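TCR alpha chain (Gallus gallus, PDB 6LIR) pairs with a TCR beta chain to form the chicken alpha-beta T-cell receptor, which probably recognises antigen presented by MHC molecules. Local coordinates at residues S148-V154 / A165-Y171; S116-L120 / Q179-K183. One frame throughout, in Å; residues are numbered along the deposited sequence.

Contact 1 of 2, residues S148-V154 / A165-Y171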
loop_
_atom_site.group_PDB
_atom_site.type_symbol
_atom_site.label_atom_id
_atom_site.label_comp_id
_atom_site.label_asym_id
_atom_site.label_seq_id
_atom_site.Cartn_x
_atom_site.Cartn_y
_atom_site.Cartn_z
ATOM N N SER A 148 -5.240 7.520 -17.739
ATOM C CA SER A 148 -5.203 6.157 -17.255
ATOM C C SER A 148 -3.792 5.665 -16.958
ATOM O O SER A 148 -3.582 4.448 -16.896
ATOM C CB SER A 148 -5.830 5.243 -18.309
ATOM O OG SER A 148 -5.382 5.620 -19.613
ATOM N N LYS A 149 -2.823 6.565 -16.787
ATOM C CA LYS A 149 -1.453 6.161 -16.483
ATOM C C LYS A 149 -1.241 6.093 -14.975
ATOM O O LYS A 149 -1.956 6.732 -14.199
ATOM C CB LYS A 149 -0.429 7.115 -17.108
ATOM C CG LYS A 149 -0.057 8.299 -16.225
ATOM C CD LYS A 149 -1.115 9.398 -16.259
ATOM C CE LYS A 149 -0.541 10.683 -15.691
ATOM N NZ LYS A 149 -1.599 11.673 -15.394
ATOM N N THR A 150 -0.267 5.278 -14.565
ATOM C CA THR A 150 0.138 5.157 -13.171
ATOM C C THR A 150 1.654 5.271 -13.081
ATOM O O THR A 150 2.372 4.995 -14.044
ATOM C CB THR A 150 -0.335 3.836 -12.547
ATOM O OG1 THR A 150 -0.149 2.766 -13.479
ATOM C CG2 THR A 150 -1.811 3.927 -12.170
ATOM N N GLU A 151 2.138 5.687 -11.911
ATOM C CA GLU A 151 3.542 6.020 -11.715
ATOM C C GLU A 151 4.067 5.320 -10.470
ATOM O O GLU A 151 3.332 5.119 -9.502
ATOM C CB GLU A 151 3.736 7.547 -11.591
ATOM C CG GLU A 151 5.101 7.976 -11.085
ATOM C CD GLU A 151 5.276 9.485 -11.058
ATOM O OE1 GLU A 151 5.792 10.039 -12.049
ATOM O OE2 GLU A 151 4.909 10.114 -10.042
ATOM N N THR A 152 5.348 4.949 -10.508
ATOM C CA THR A 152 6.010 4.343 -9.363
ATOM C C THR A 152 7.484 4.729 -9.379
ATOM O O THR A 152 7.985 5.316 -10.340
ATOM C CB THR A 152 5.881 2.817 -9.372
ATOM O OG1 THR A 152 4.614 2.445 -9.924
ATOM C CG2 THR A 152 5.976 2.286 -7.961
ATOM N N VAL A 153 8.170 4.397 -8.284
ATOM C CA VAL A 153 9.617 4.521 -8.161
ATOM C C VAL A 153 10.150 3.185 -7.672
ATOM O O VAL A 153 9.592 2.587 -6.746
ATOM C CB VAL A 153 10.038 5.644 -7.186
ATOM C CG1 VAL A 153 11.458 6.100 -7.479
ATOM C CG2 VAL A 153 9.074 6.801 -7.249
ATOM N N VAL A 154 11.236 2.719 -8.288
ATOM C CA VAL A 154 11.852 1.454 -7.915
ATOM C C VAL A 154 13.351 1.667 -7.784
ATOM O O VAL A 154 13.907 2.662 -8.255
ATOM C CB VAL A 154 11.561 0.330 -8.935
ATOM C CG1 VAL A 154 10.063 0.109 -9.087
ATOM C CG2 VAL A 154 12.193 0.659 -10.278
ATOM N N ALA A 165 17.841 4.609 -8.091
ATOM C CA ALA A 165 16.399 4.786 -8.136
ATOM C C ALA A 165 15.985 5.356 -9.486
ATOM O O ALA A 165 16.726 6.114 -10.117
ATOM C CB ALA A 165 15.915 5.705 -7.009
ATOM N N SER A 166 14.781 4.997 -9.918
ATOM C CA SER A 166 14.279 5.466 -11.198
ATOM C C SER A 166 12.762 5.458 -11.161
ATOM O O SER A 166 12.151 4.562 -10.574
ATOM C CB SER A 166 14.782 4.593 -12.357
ATOM O OG SER A 166 14.405 3.235 -12.180
ATOM N N TYR A 167 12.167 6.457 -11.796
ATOM C CA TYR A 167 10.723 6.548 -11.897
ATOM C C TYR A 167 10.255 5.756 -13.107
ATOM O O TYR A 167 10.968 5.637 -14.108
ATOM C CB TYR A 167 10.277 8.005 -12.040
ATOM C CG TYR A 167 10.193 8.777 -10.746
ATOM C CD1 TYR A 167 11.335 9.300 -10.150
ATOM C CD2 TYR A 167 8.968 8.997 -10.125
ATOM C CE1 TYR A 167 11.259 10.016 -8.967
ATOM C CE2 TYR A 167 8.882 9.712 -8.950
ATOM C CZ TYR A 167 10.029 10.216 -8.372
ATOM O OH TYR A 167 9.942 10.924 -7.196
ATOM N N LEU A 168 9.032 5.240 -13.018
ATOM C CA LEU A 168 8.414 4.510 -14.114
ATOM C C LEU A 168 6.949 4.898 -14.170
ATOM O O LEU A 168 6.277 4.946 -13.137
ATOM C CB LEU A 168 8.529 2.988 -13.928
ATOM C CG LEU A 168 9.875 2.359 -13.573
ATOM C CD1 LEU A 168 9.687 0.899 -13.171
ATOM C CD2 LEU A 168 10.844 2.477 -14.736
ATOM N N SER A 169 6.466 5.173 -15.372
ATOM C CA SER A 169 5.056 5.417 -15.627
ATOM C C SER A 169 4.599 4.463 -16.718
ATOM O O SER A 169 5.367 4.133 -17.624
ATOM C CB SER A 169 4.790 6.877 -16.032
ATOM O OG SER A 169 4.699 7.710 -14.883
ATOM N N THR A 170 3.350 4.010 -16.628
ATOM C CA THR A 170 2.822 3.102 -17.635
ATOM C C THR A 170 1.364 3.418 -17.920
ATOM O O THR A 170 0.640 3.926 -17.064
ATOM C CB THR A 170 2.909 1.626 -17.201
ATOM O OG1 THR A 170 2.359 1.475 -15.885
ATOM C CG2 THR A 170 4.345 1.131 -17.215
ATOM N N TYR A 171 0.947 3.095 -19.141
ATOM C CA TYR A 171 -0.451 3.114 -19.538
ATOM C C TYR A 171 -0.608 2.147 -20.702
ATOM O O TYR A 171 0.333 1.924 -21.468
ATOM C CB TYR A 171 -0.958 4.524 -19.889
ATOM C CG TYR A 171 -0.318 5.216 -21.079
ATOM C CD1 TYR A 171 -0.777 4.993 -22.372
ATOM C CD2 TYR A 171 0.712 6.132 -20.902
ATOM C CE1 TYR A 171 -0.207 5.639 -23.457
ATOM C CE2 TYR A 171 1.287 6.783 -21.980
ATOM C CZ TYR A 171 0.825 6.532 -23.255
ATOM O OH TYR A 171 1.393 7.177 -24.332
#
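With CG of Tyr-167 anti to its carbonyl carbon (chi1 -82°) and CG2 of Val-153 likewise anti to its own, ring and methyl meet on one face of an antiparallel beta hairpin. Strands 150-156 and 164-174 form it, the latter also pairing with strand 128-134 in the four-stranded sheet of the constant immunoglobulin domain. CG2 of Val-153 sits over the Tyr-167 ring face, offset toward the rim, in a CH-pi contact 3.7 Å from the centroid. Valine suits this non-hydrogen-bonded pair: beta-branched residues favour extended strands, and branching at CB lets CG2 cover the ring while CG1 runs alongside the partner strand, 3.5 Å from Ser-166 O. Glu-151 reaches the same ring from another side: its extended chain brings CD to the ring edge, 3.8 Å from Tyr-167 CD2, with the carboxylate turned 66° from the ring plane. Cut back to an alanine, Tyr-167 would probably leave Val-153 CG2 without the ring face it covers and open a gap beside the carboxylate of Glu-151. Ser-169, the cross-strand neighbour of Glu-151, is small enough to let the acid's CB come within 3.4 Å of its OG; that OG and Glu-151 OE1 both hydrogen-bond to Tyr-136 OH.

Thr-150, Thr-152, Val-154, Ser-166, Leu-168 and Thr-170 share the other face. Several meet the TCR beta chain: Thr-150 OG1 hydrogen-bonds to Asp-169 of that chain and Ser-166 OG to its Arg-186. Val-154 and Leu-168 cross at about a right angle, their methyls packed together. Three hydrogen-bonded pairs hold the backbones in register; in the middle one Thr-152 N donates to Leu-168 O at 2.8 Å, and in the return bond the donor, Leu-168 N, lies 30° out of the plane of the Thr-152 carbonyl.

Contact 2 of 2, residues S116-L120 / Q179-K183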
loop_
_atom_site.group_PDB
_atom_site.type_symbol
_atom_site.label_atom_id
_atom_site.label_comp_id
_atom_site.label_asym_id
_atom_site.label_seq_id
_atom_site.Cartn_x
_atom_site.Cartn_y
_atom_site.Cartn_z
ATOM N N SER A 116 13.076 8.033 -21.324
ATOM C CA SER A 116 12.903 7.176 -22.484
ATOM C C SER A 116 11.501 6.595 -22.447
ATOM O O SER A 116 10.903 6.433 -21.380
ATOM C CB SER A 116 13.929 6.044 -22.523
ATOM O OG SER A 116 15.244 6.553 -22.465
ATOM N N VAL A 117 10.972 6.322 -23.630
ATOM C CA VAL A 117 9.636 5.776 -23.796
ATOM C C VAL A 117 9.752 4.509 -24.633
ATOM O O VAL A 117 10.546 4.455 -25.578
ATOM C CB VAL A 117 8.686 6.814 -24.429
ATOM C CG1 VAL A 117 7.374 6.191 -24.780
ATOM C CG2 VAL A 117 8.447 7.961 -23.456
ATOM N N TYR A 118 8.964 3.490 -24.291
ATOM C CA TYR A 118 9.037 2.214 -24.987
ATOM C C TYR A 118 7.650 1.605 -25.092
ATOM O O TYR A 118 6.794 1.802 -24.227
ATOM C CB TYR A 118 9.947 1.200 -24.273
ATOM C CG TYR A 118 11.313 1.708 -23.883
ATOM C CD1 TYR A 118 12.352 1.750 -24.804
ATOM C CD2 TYR A 118 11.569 2.130 -22.588
ATOM C CE1 TYR A 118 13.606 2.206 -24.444
ATOM C CE2 TYR A 118 12.816 2.589 -22.219
ATOM C CZ TYR A 118 13.830 2.625 -23.148
ATOM O OH TYR A 118 15.074 3.083 -22.778
ATOM N N ARG A 119 7.457 0.829 -26.150
ATOM C CA ARG A 119 6.239 0.066 -26.355
ATOM C C ARG A 119 6.527 -1.392 -26.047
ATOM O O ARG A 119 7.561 -1.930 -26.456
ATOM C CB ARG A 119 5.733 0.196 -27.791
ATOM C CG ARG A 119 4.741 1.313 -28.005
ATOM C CD ARG A 119 5.111 2.127 -29.228
ATOM N NE ARG A 119 5.127 1.323 -30.449
ATOM C CZ ARG A 119 4.074 1.145 -31.241
ATOM N NH1 ARG A 119 2.911 1.711 -30.940
ATOM N NH2 ARG A 119 4.180 0.399 -32.334
ATOM N N LEU A 120 5.607 -2.034 -25.343
ATOM C CA LEU A 120 5.774 -3.424 -24.969
ATOM C C LEU A 120 4.583 -4.228 -25.454
ATOM O O LEU A 120 3.458 -3.725 -25.536
ATOM C CB LEU A 120 5.899 -3.595 -23.449
ATOM C CG LEU A 120 6.788 -2.632 -22.666
ATOM C CD1 LEU A 120 6.786 -3.012 -21.189
ATOM C CD2 LEU A 120 8.193 -2.641 -23.222
ATOM N N GLN A 179 -0.955 5.129 -28.556
ATOM C CA GLN A 179 0.063 6.054 -29.037
ATOM C C GLN A 179 0.967 6.338 -27.845
ATOM O O GLN A 179 0.588 7.079 -26.932
ATOM C CB GLN A 179 -0.560 7.337 -29.589
ATOM C CG GLN A 179 0.461 8.371 -30.042
ATOM C CD GLN A 179 -0.138 9.454 -30.912
ATOM O OE1 GLN A 179 -1.235 9.300 -31.439
ATOM N NE2 GLN A 179 0.580 10.569 -31.056
ATOM N N CYS A 180 2.156 5.739 -27.859
ATOM C CA CYS A 180 3.092 5.785 -26.744
ATOM C C CYS A 180 3.967 7.011 -26.920
ATOM O O CYS A 180 4.799 7.058 -27.831
ATOM C CB CYS A 180 3.939 4.519 -26.781
ATOM S SG CYS A 180 4.913 4.041 -25.374
ATOM N N GLY A 181 3.804 7.987 -26.036
ATOM C CA GLY A 181 4.699 9.122 -26.057
ATOM C C GLY A 181 4.670 9.902 -24.765
ATOM O O GLY A 181 3.919 9.602 -23.831
ATOM N N ALA A 182 5.497 10.944 -24.753
ATOM C CA ALA A 182 5.478 11.960 -23.709
ATOM C C ALA A 182 6.349 13.129 -24.144
ATOM O O ALA A 182 7.127 13.025 -25.095
ATOM C CB ALA A 182 5.961 11.414 -22.363
ATOM N N LYS A 183 6.191 14.252 -23.451
ATOM C CA LYS A 183 7.076 15.398 -23.614
ATOM C C LYS A 183 7.768 15.696 -22.292
ATOM O O LYS A 183 7.140 15.652 -21.230
ATOM C CB LYS A 183 6.328 16.634 -24.123
ATOM C CG LYS A 183 5.661 16.396 -25.465
ATOM C CD LYS A 183 4.336 17.114 -25.580
ATOM C CE LYS A 183 4.559 18.568 -25.960
ATOM N NZ LYS A 183 3.314 19.220 -26.444
#
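Cys-180 and Val-117 bury the most surface here, and Arg-119 comes next. No hydrogen bond joins 116-120 to 179-183; side chains fill the gap between the backbones, the CA atoms of Val-117 and Gly-181 being 6.4 Å apart. Cys-180 has its CB directed at strand 116-121, and with the sulfur anti to the backbone N (chi1 -165°) SG lies 3.3 Å from CG1 of Val-117 and 3.1 Å from the carbonyl O of Tyr-118. Valine suits the place because its two methyls divide the work: CG1 meets the sulfur, while CG2 lies 4.4 Å from CB of Ala-182, a residue small enough to fit between facing strands. Arg-119 contributes its aliphatic stem, CG resting 3.5 Å from CB of Cys-180. The chain then bends at chi2 and chi3, and its guanidinium forms salt bridges with Asp-194 and Glu-129, so one long side chain shields the cysteine and carries its charge to acidic partners. SG of Cys-180 forms the disulfide with SG of Cys-131 on strand 128-134, next to strand 116-121. A disulfide spanning two facing sheets, with apolar side chains packed beside it, is the hallmark of the immunoglobulin beta-sandwich, here that of the constant domain.

How the contacts relate
Contacts 1 and 2 lie in the same constant-type immunoglobulin domain, their centres about 12 Å apart. Along the chain the hairpin of contact 1 is nested within the loop closed by contact 2: 116-120 comes first, then 148-154 and 165-171, and finally 179-183. Strands 116-121 and 150-156 are the two outermost strands of one four-stranded sheet, so contact 1 pairs strands within that sheet whereas contact 2 bridges it to the smaller facing one. The hydroxyl of Tyr-171 ties them together, probably hydrogen-bonding to Gln-179 O and Gly-181 N. Strands of both contacts also meet the TCR beta chain: Thr-150 and Ser-166 from contact 1, Tyr-118 from 116-120.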